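Local coordinates for protein vinylacetyl-CoA Delta-isomerase (Nitrosopumilus maritimus SCM1, PDB 6VJR) that probably converts 4-hydroxybutyryl-CoA to crotonyl-CoA as an oxygen-tolerant dehydratase, and isomerises vinylacetyl-CoA, with the aid of FAD and a [4Fe-4S] cluster, at residues H32-P37 and L433-V438; D234-E239 and L427-T432. All coordinates share one frame; numbering follows the deposited sequence.

Contact 1 (H32-P37 and L433-V438); sequences HPMIRP and LGRNAV
The guanidinium of R435 meets the backbone of M34 at its edge: the carbonyl oxygen M34 O lies practically in the guanidinium plane, while the ring of P37 approaches obliquely, its CG 4.5 Å from R435 NH2. The ring of H32 likewise works through its edge, with ND1 in plane accepting from M34 N at 3.0 Å. Both end nitrogens of R435 converge on a single acceptor, NH1 at 3.1 Å and NH2 at 3.1 Å from M34 O, a fork in which each N-H bends to 147°. The carbonyl is approached off its axis, and both donors are tilted slightly from its plane. A bend at chi3 (89°) sets the guanidinium on this oxygen, while NE is held by Q231 OE1. M34 CG packs 3.6 Å from R435 NH1, the two side chains crossing at a slant. Arginine suits the place because its long, flat, multiply donating end can span from the segment 433-438 to the M34 carbonyl. The bonds at NE and at the two end nitrogens should fix the rotation of the group, and its positive charge would probably polarise the M34 carbonyl.

Contact 2 (D234-E239 and L427-T432); sequences DTRSME and LIENMT. With NA (sodium ion), chain K; NA (sodium ion), chain L.
R236 and E429 form a two-pronged salt bridge, buried between a 3-10 turn and a helix. R236 NH1 lies 2.9 Å from E429 OE1 and R236 NH2 3.1 Å from E429 OE2, so each nitrogen serves one carboxylate oxygen. The pair is not coplanar: guanidinium and carboxylate planes stand 59° apart, and both oxygens are met from above the carboxylate plane. R236 reaches across because its chain is extended from CG to NE, meeting E429 at about a right angle; E429 also pairs with R426, so two arginines would probably stabilise its anionic form. R236 NH1 has a further acceptor in D244 O.

Hydrogen bonds shape the turn. In one of its two conformers S237 OG donates to D234 O at 2.7 Å, nearly along the C=O axis, and S237 N shares that acceptor.

The protein ligands of the sodium ions are mostly main-chain carbonyls. One sodium ion takes R236 O at 2.3 Å and E239 O at 2.7 Å, with G241 and D245 completing the site; the second takes S237 O at 2.4 Å, and a water bridges the two ions. E239 OE2 accepts from another water of the first ion and pairs with R230 of the second subunit. Carbonyls gathered by a tight turn, helped by one carboxylate, make a loop-borne sodium site, here joined to helix 418-432 by the salt bridge.

How the contacts relate
Both contacts join the N-terminal family region to the C-terminal helical one, contact 2 through the end of helix 418-432 and contact 1 through 433-438. Contact 2 is buried on both sides, whereas contact 1 is only partly so. Their chemistry differs accordingly: each employs an arginine, but contact 2 balances its charge with a glutamate, while contact 1 spends it on a neutral carbonyl. The two touch directly, G434 N probably donating to E429 O and N430 ND2 to N436 OD1. Both also reach the second subunit, contact 1 by apolar packing and contact 2 with charged groups too.

Contact 1 (H32-P37 and L433-V438)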
ATOM      1  N   HIS A  32      21.038 -26.240  27.117  1.00 17.53           N
ATOM      2  CA  HIS A  32      20.392 -25.033  27.611  1.00 17.15           C
ATOM      3  C   HIS A  32      19.064 -24.886  26.883  1.00 15.88           C
ATOM      4  O   HIS A  32      19.036 -24.798  25.655  1.00 16.04           O
ATOM      5  CB  HIS A  32      21.259 -23.803  27.394  1.00 17.52           C
ATOM      6  CG  HIS A  32      20.781 -22.583  28.102  1.00 17.94           C
ATOM      7  ND1 HIS A  32      19.561 -21.998  27.894  1.00 18.30           N
ATOM      8  CD2 HIS A  32      21.400 -21.885  29.070  1.00 20.07           C
ATOM      9  CE1 HIS A  32      19.474 -20.938  28.697  1.00 18.96           C
ATOM     10  NE2 HIS A  32      20.595 -20.855  29.420  1.00 20.33           N
ATOM     11  N   PRO A  33      17.914 -24.826  27.589  1.00 16.67           N
ATOM     12  CA  PRO A  33      16.621 -24.784  26.907  1.00 18.55           C
ATOM     13  C   PRO A  33      16.373 -23.579  26.001  1.00 16.97           C
ATOM     14  O   PRO A  33      15.535 -23.637  25.111  1.00 16.89           O
ATOM     15  CB  PRO A  33      15.590 -24.762  28.025  1.00 20.74           C
ATOM     16  CG  PRO A  33      16.337 -24.748  29.312  1.00 21.33           C
ATOM     17  CD  PRO A  33      17.807 -24.840  29.054  1.00 18.27           C
ATOM     18  N   MET A  34      17.108 -22.486  26.191  1.00 16.38           N
ATOM     19  CA  MET A  34      16.930 -21.345  25.311  1.00 17.57           C
ATOM     20  C   MET A  34      17.659 -21.536  23.990  1.00 16.58           C
ATOM     21  O   MET A  34      17.262 -20.950  22.972  1.00 17.44           O
ATOM     22  CB  MET A  34      17.399 -20.053  25.981  1.00 18.34           C
ATOM     23  CG  MET A  34      17.094 -18.811  25.193  1.00 21.95           C
ATOM     24  SD  MET A  34      17.351 -17.307  26.138  1.00 22.02           S
ATOM     25  CE  MET A  34      17.988 -16.177  24.875  1.00 22.79           C
ATOM     26  N   ILE A  35      18.688 -22.376  24.003  1.00 15.09           N
ATOM     27  CA  ILE A  35      19.580 -22.563  22.869  1.00 15.59           C
ATOM     28  C   ILE A  35      19.206 -23.822  22.087  1.00 14.33           C
ATOM     29  O   ILE A  35      19.352 -23.872  20.859  1.00 15.79           O
ATOM     30  CB  ILE A  35      21.035 -22.585  23.345  1.00 14.97           C
ATOM     31  CG1 ILE A  35      21.384 -21.321  24.156  1.00 16.10           C
ATOM     32  CG2 ILE A  35      22.004 -22.810  22.175  1.00 15.18           C
ATOM     33  CD1 ILE A  35      22.813 -21.302  24.677  1.00 16.39           C
ATOM     34  N   ARG A  36      18.699 -24.844  22.775  1.00 14.85           N
ATOM     35  CA  ARG A  36      18.474 -26.121  22.133  1.00 14.98           C
ATOM     36  C   ARG A  36      17.544 -25.987  20.918  1.00 14.15           C
ATOM     37  O   ARG A  36      17.758 -26.640  19.909  1.00 13.93           O
ATOM     38  CB  ARG A  36      17.983 -27.195  23.100  1.00 17.36           C
ATOM     39  CG  ARG A  36      17.684 -28.544  22.453  1.00 17.66           C
ATOM     40  CD  ARG A  36      18.873 -29.070  21.694  1.00 20.14           C
ATOM     41  NE  ARG A  36      18.623 -30.462  21.320  1.00 22.38           N
ATOM     42  CZ  ARG A  36      18.942 -31.528  22.033  1.00 24.47           C
ATOM     43  NH1 ARG A  36      19.559 -31.393  23.183  1.00 27.10           N
ATOM     44  NH2 ARG A  36      18.587 -32.723  21.620  1.00 25.10           N
ATOM     45  N   PRO A  37      16.478 -25.166  20.906  1.00 14.21           N
ATOM     46  CA  PRO A  37      15.622 -25.109  19.710  1.00 14.19           C
ATOM     47  C   PRO A  37      16.390 -24.705  18.452  1.00 14.10           C
ATOM     48  O   PRO A  37      16.100 -25.182  17.365  1.00 13.82           O
ATOM     49  CB  PRO A  37      14.545 -24.075  20.096  1.00 15.62           C
ATOM     50  CG  PRO A  37      14.487 -24.224  21.615  1.00 15.47           C
ATOM     51  CD  PRO A  37      15.930 -24.376  22.024  1.00 14.59           C
ATOM     52  N   LEU A 433       4.950 -11.755  17.107  1.00 12.98           N
ATOM     53  CA  LEU A 433       5.454 -10.961  18.215  1.00 15.15           C
ATOM     54  C   LEU A 433       6.655 -11.593  18.926  1.00 15.52           C
ATOM     55  O   LEU A 433       7.492 -10.878  19.478  1.00 17.47           O
ATOM     56  CB  LEU A 433       4.353 -10.679  19.231  1.00 15.73           C
ATOM     57  CG  LEU A 433       3.186  -9.841  18.727  1.00 16.99           C
ATOM     58  CD1 LEU A 433       2.066  -9.769  19.748  1.00 20.31           C
ATOM     59  CD2 LEU A 433       3.691  -8.503  18.366  1.00 17.13           C
ATOM     60  N   GLY A 434       6.719 -12.911  18.974  1.00 13.40           N
ATOM     61  CA  GLY A 434       7.631 -13.627  19.835  1.00 14.46           C
ATOM     62  C   GLY A 434       8.927 -14.028  19.164  1.00 14.08           C
ATOM     63  O   GLY A 434       9.448 -13.324  18.284  1.00 14.05           O
ATOM     64  N   ARG A 435       9.428 -15.207  19.588  1.00 13.82           N
ATOM     65  CA  ARG A 435      10.822 -15.507  19.321  1.00 14.66           C
ATOM     66  C   ARG A 435      11.066 -15.651  17.822  1.00 13.94           C
ATOM     67  O   ARG A 435      12.149 -15.305  17.330  1.00 16.47           O
ATOM     68  CB  ARG A 435      11.222 -16.832  19.985  1.00 16.45           C
ATOM     69  CG  ARG A 435      11.594 -16.793  21.446  1.00 19.61           C
ATOM     70  CD  ARG A 435      12.307 -18.051  21.874  1.00 20.49           C
ATOM     71  NE  ARG A 435      13.749 -17.864  21.664  1.00 22.39           N
ATOM     72  CZ  ARG A 435      14.692 -18.693  22.032  1.00 22.38           C
ATOM     73  NH1 ARG A 435      15.967 -18.346  21.850  1.00 24.67           N
ATOM     74  NH2 ARG A 435      14.354 -19.836  22.588  1.00 24.26           N
ATOM     75  N   ASN A 436      10.097 -16.256  17.105  1.00 13.86           N
ATOM     76  CA  ASN A 436      10.295 -16.489  15.689  1.00 14.65           C
ATOM     77  C   ASN A 436       9.976 -15.257  14.839  1.00 13.74           C
ATOM     78  O   ASN A 436      10.274 -15.239  13.647  1.00 15.11           O
ATOM     79  CB  ASN A 436       9.636 -17.801  15.287  1.00 16.75           C
ATOM     80  CG  ASN A 436      10.407 -19.037  15.719  1.00 20.29           C
ATOM     81  OD1 ASN A 436       9.830 -20.112  15.906  1.00 21.96           O
ATOM     82  ND2 ASN A 436      11.702 -18.907  15.946  1.00 23.42           N
ATOM     83  N   ALA A 437       9.361 -14.221  15.432  1.00 12.35           N
ATOM     84  CA  ALA A 437       9.205 -12.963  14.735  1.00 12.95           C
ATOM     85  C   ALA A 437      10.517 -12.221  14.549  1.00 13.02           C
ATOM     86  O   ALA A 437      10.586 -11.375  13.641  1.00 14.01           O
ATOM     87  CB  ALA A 437       8.233 -12.073  15.470  1.00 13.20           C
ATOM     88  N   VAL A 438      11.495 -12.459  15.451  1.00 13.49           N
ATOM     89  CA  VAL A 438      12.830 -11.923  15.252  1.00 14.79           C
ATOM     90  C   VAL A 438      13.328 -12.248  13.853  1.00 13.68           C
ATOM     91  O   VAL A 438      13.811 -11.382  13.147  1.00 15.45           O
ATOM     92  CB  VAL A 438      13.802 -12.439  16.316  1.00 16.48           C
ATOM     93  CG1 VAL A 438      15.265 -12.148  15.973  1.00 17.44           C
ATOM     94  CG2 VAL A 438      13.400 -11.883  17.651  1.00 18.83           C
TER

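Contact 2 (D234-E239 and L427-T432)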
ATOM      1  N   ASP A 234      12.059 -14.805  24.718  1.00 12.42           N
ATOM      2  CA  ASP A 234      13.142 -15.789  24.796  1.00 13.34           C
ATOM      3  C   ASP A 234      12.936 -16.759  25.973  1.00 14.33           C
ATOM      4  O   ASP A 234      13.063 -17.976  25.823  1.00 15.10           O
ATOM      5  CB  ASP A 234      14.497 -15.105  24.866  1.00 13.49           C
ATOM      6  CG  ASP A 234      14.678 -13.915  25.814  1.00 14.06           C
ATOM      7  OD1 ASP A 234      13.797 -13.675  26.698  1.00 14.93           O
ATOM      8  OD2 ASP A 234      15.665 -13.167  25.622  1.00 15.04           O
ATOM      9  N   THR A 235      12.634 -16.212  27.144  1.00 13.79           N
ATOM     10  CA  THR A 235      12.652 -16.989  28.365  1.00 14.91           C
ATOM     11  C   THR A 235      11.466 -17.932  28.500  1.00 15.17           C
ATOM     12  O   THR A 235      11.495 -18.788  29.388  1.00 16.22           O
ATOM     13  CB  THR A 235      12.847 -16.127  29.600  1.00 16.58           C
ATOM     14  OG1 THR A 235      11.745 -15.237  29.628  1.00 17.53           O
ATOM     15  CG2 THR A 235      14.207 -15.442  29.603  1.00 16.58           C
ATOM     16  N   ARG A 236      10.474 -17.869  27.590  1.00 14.72           N
ATOM     17  CA  ARG A 236       9.433 -18.871  27.648  1.00 14.84           C
ATOM     18  C   ARG A 236      10.025 -20.263  27.462  1.00 14.37           C
ATOM     19  O   ARG A 236       9.465 -21.266  27.950  1.00 16.74           O
ATOM     20  CB  ARG A 236       8.355 -18.627  26.601  1.00 14.28           C
ATOM     21  CG  ARG A 236       7.564 -17.371  26.935  1.00 14.32           C
ATOM     22  CD  ARG A 236       6.375 -17.222  26.069  1.00 13.75           C
ATOM     23  NE  ARG A 236       5.649 -15.964  26.247  1.00 14.22           N
ATOM     24  CZ  ARG A 236       4.532 -15.644  25.634  1.00 14.08           C
ATOM     25  NH1 ARG A 236       3.947 -16.507  24.857  1.00 14.88           N
ATOM     26  NH2 ARG A 236       3.963 -14.435  25.796  1.00 15.18           N
ATOM     27  N   SER A 237      11.097 -20.327  26.679  0.64 15.42           N
ATOM     28  CA  SER A 237      11.792 -21.575  26.428  0.64 16.77           C
ATOM     29  C   SER A 237      12.259 -22.230  27.729  0.64 17.67           C
ATOM     30  O   SER A 237      12.362 -23.445  27.781  0.64 18.69           O
ATOM     31  CB  SER A 237      12.977 -21.360  25.510  0.64 18.25           C
ATOM     32  OG  SER A 237      13.960 -20.536  26.130  0.64 19.12           O
ATOM     33  N   MET A 238      12.616 -21.412  28.720  1.00 17.07           N
ATOM     34  CA  MET A 238      13.178 -21.853  29.979  1.00 19.56           C
ATOM     35  C   MET A 238      12.104 -22.187  31.013  1.00 20.36           C
ATOM     36  O   MET A 238      12.443 -22.673  32.088  1.00 23.94           O
ATOM     37  CB  MET A 238      14.120 -20.775  30.529  1.00 20.46           C
ATOM     38  CG  MET A 238      15.279 -20.549  29.579  1.00 22.51           C
ATOM     39  SD  MET A 238      16.228 -19.042  29.830  1.00 23.90           S
ATOM     40  CE  MET A 238      16.882 -19.301  31.484  1.00 30.04           C
ATOM     41  N   GLU A 239      10.844 -21.865  30.713  1.00 17.93           N
ATOM     42  CA  GLU A 239       9.726 -22.197  31.579  1.00 19.33           C
ATOM     43  C   GLU A 239       9.289 -23.626  31.279  1.00 19.62           C
ATOM     44  O   GLU A 239       9.367 -24.070  30.143  1.00 19.04           O
ATOM     45  CB  GLU A 239       8.491 -21.324  31.326  1.00 19.09           C
ATOM     46  CG  GLU A 239       8.699 -19.812  31.391  1.00 20.71           C
ATOM     47  CD  GLU A 239       7.538 -19.029  30.750  1.00 20.36           C
ATOM     48  OE1 GLU A 239       7.667 -17.761  30.710  1.00 20.12           O
ATOM     49  OE2 GLU A 239       6.507 -19.678  30.290  1.00 19.53           O
ATOM     50  N   LEU A 427       1.292 -20.324  18.391  1.00 11.68           N
ATOM     51  CA  LEU A 427       2.117 -20.351  17.198  1.00 12.91           C
ATOM     52  C   LEU A 427       2.082 -18.998  16.474  1.00 12.28           C
ATOM     53  O   LEU A 427       3.140 -18.452  16.079  1.00 12.49           O
ATOM     54  CB  LEU A 427       1.830 -21.540  16.299  1.00 13.17           C
ATOM     55  CG  LEU A 427       2.717 -21.641  15.063  1.00 13.65           C
ATOM     56  CD1 LEU A 427       4.184 -21.825  15.406  1.00 14.74           C
ATOM     57  CD2 LEU A 427       2.222 -22.757  14.175  1.00 14.25           C
ATOM     58  N   ILE A 428       0.873 -18.459  16.295  1.00 11.39           N
ATOM     59  CA  ILE A 428       0.718 -17.152  15.643  1.00 12.03           C
ATOM     60  C   ILE A 428       1.432 -16.063  16.443  1.00 11.30           C
ATOM     61  O   ILE A 428       2.162 -15.258  15.865  1.00 11.91           O
ATOM     62  CB  ILE A 428      -0.759 -16.826  15.371  1.00 13.13           C
ATOM     63  CG1 ILE A 428      -1.362 -17.848  14.421  1.00 13.73           C
ATOM     64  CG2 ILE A 428      -0.874 -15.425  14.784  1.00 12.99           C
ATOM     65  CD1 ILE A 428      -2.874 -17.759  14.263  1.00 15.10           C
ATOM     66  N   GLU A 429       1.254 -16.048  17.765  1.00 12.04           N
ATOM     67  CA  GLU A 429       1.960 -15.091  18.612  1.00 11.63           C
ATOM     68  C   GLU A 429       3.480 -15.204  18.439  1.00 11.91           C
ATOM     69  O   GLU A 429       4.196 -14.225  18.286  1.00 13.73           O
ATOM     70  CB  GLU A 429       1.540 -15.295  20.067  1.00 13.19           C
ATOM     71  CG  GLU A 429       2.102 -14.258  21.027  1.00 15.91           C
ATOM     72  CD  GLU A 429       2.107 -14.643  22.523  1.00 17.22           C
ATOM     73  OE1 GLU A 429       2.008 -15.862  22.832  1.00 19.24           O
ATOM     74  OE2 GLU A 429       2.203 -13.743  23.401  1.00 21.22           O
ATOM     75  N   ASN A 430       3.973 -16.439  18.429  1.00 11.36           N
ATOM     76  CA  ASN A 430       5.393 -16.703  18.318  1.00 12.05           C
ATOM     77  C   ASN A 430       5.991 -16.158  17.025  1.00 10.98           C
ATOM     78  O   ASN A 430       7.116 -15.682  17.021  1.00 13.71           O
ATOM     79  CB  ASN A 430       5.615 -18.213  18.410  1.00 12.33           C
ATOM     80  CG  ASN A 430       6.991 -18.709  18.039  1.00 15.22           C
ATOM     81  OD1 ASN A 430       7.969 -18.560  18.786  1.00 20.41           O
ATOM     82  ND2 ASN A 430       7.087 -19.256  16.853  1.00 14.83           N
ATOM     83  N   MET A 431       5.251 -16.267  15.936  1.00 11.16           N
ATOM     84  CA  MET A 431       5.746 -15.845  14.631  1.00 11.66           C
ATOM     85  C   MET A 431       5.529 -14.354  14.349  1.00 11.98           C
ATOM     86  O   MET A 431       6.179 -13.827  13.439  1.00 13.62           O
ATOM     87  CB  MET A 431       5.111 -16.683  13.531  1.00 13.18           C
ATOM     88  CG  MET A 431       5.528 -18.134  13.632  1.00 14.95           C
ATOM     89  SD  MET A 431       4.947 -19.156  12.276  1.00 17.49           S
ATOM     90  CE  MET A 431       6.119 -18.607  11.019  1.00 19.59           C
ATOM     91  N   THR A 432       4.627 -13.679  15.075  1.00 12.28           N
ATOM     92  CA  THR A 432       4.307 -12.268  14.791  1.00 12.66           C
ATOM     93  C   THR A 432       4.795 -11.296  15.861  1.00 12.77           C
ATOM     94  O   THR A 432       5.025 -10.135  15.545  1.00 14.15           O
ATOM     95  CB  THR A 432       2.802 -12.168  14.543  1.00 13.50           C
ATOM     96  OG1 THR A 432       2.056 -12.451  15.720  1.00 14.83           O
ATOM     97  CG2 THR A 432       2.360 -13.043  13.383  1.00 14.42           C
TER
HETATM   98 NA    NA K 607       8.237 -23.246  27.874  1.00 20.38          NA
HETATM   99 NA    NA L 608      11.900 -25.669  27.008  1.00 36.68          NA
HETATM  100  O   HOH W   1       6.297 -22.162  29.085  1.00 30.89           O
HETATM  101  O   HOH W   2       9.645 -24.754  26.756  1.00 22.65           O
HETATM  102  O   HOH W   3      13.346 -25.326  24.990  1.00 23.65           O
HETATM  103  O   HOH W   4      11.053 -27.761  25.678  1.00 36.72           O
HETATM  104  O   HOH W   5      13.136 -27.168  27.612  1.00 39.44           O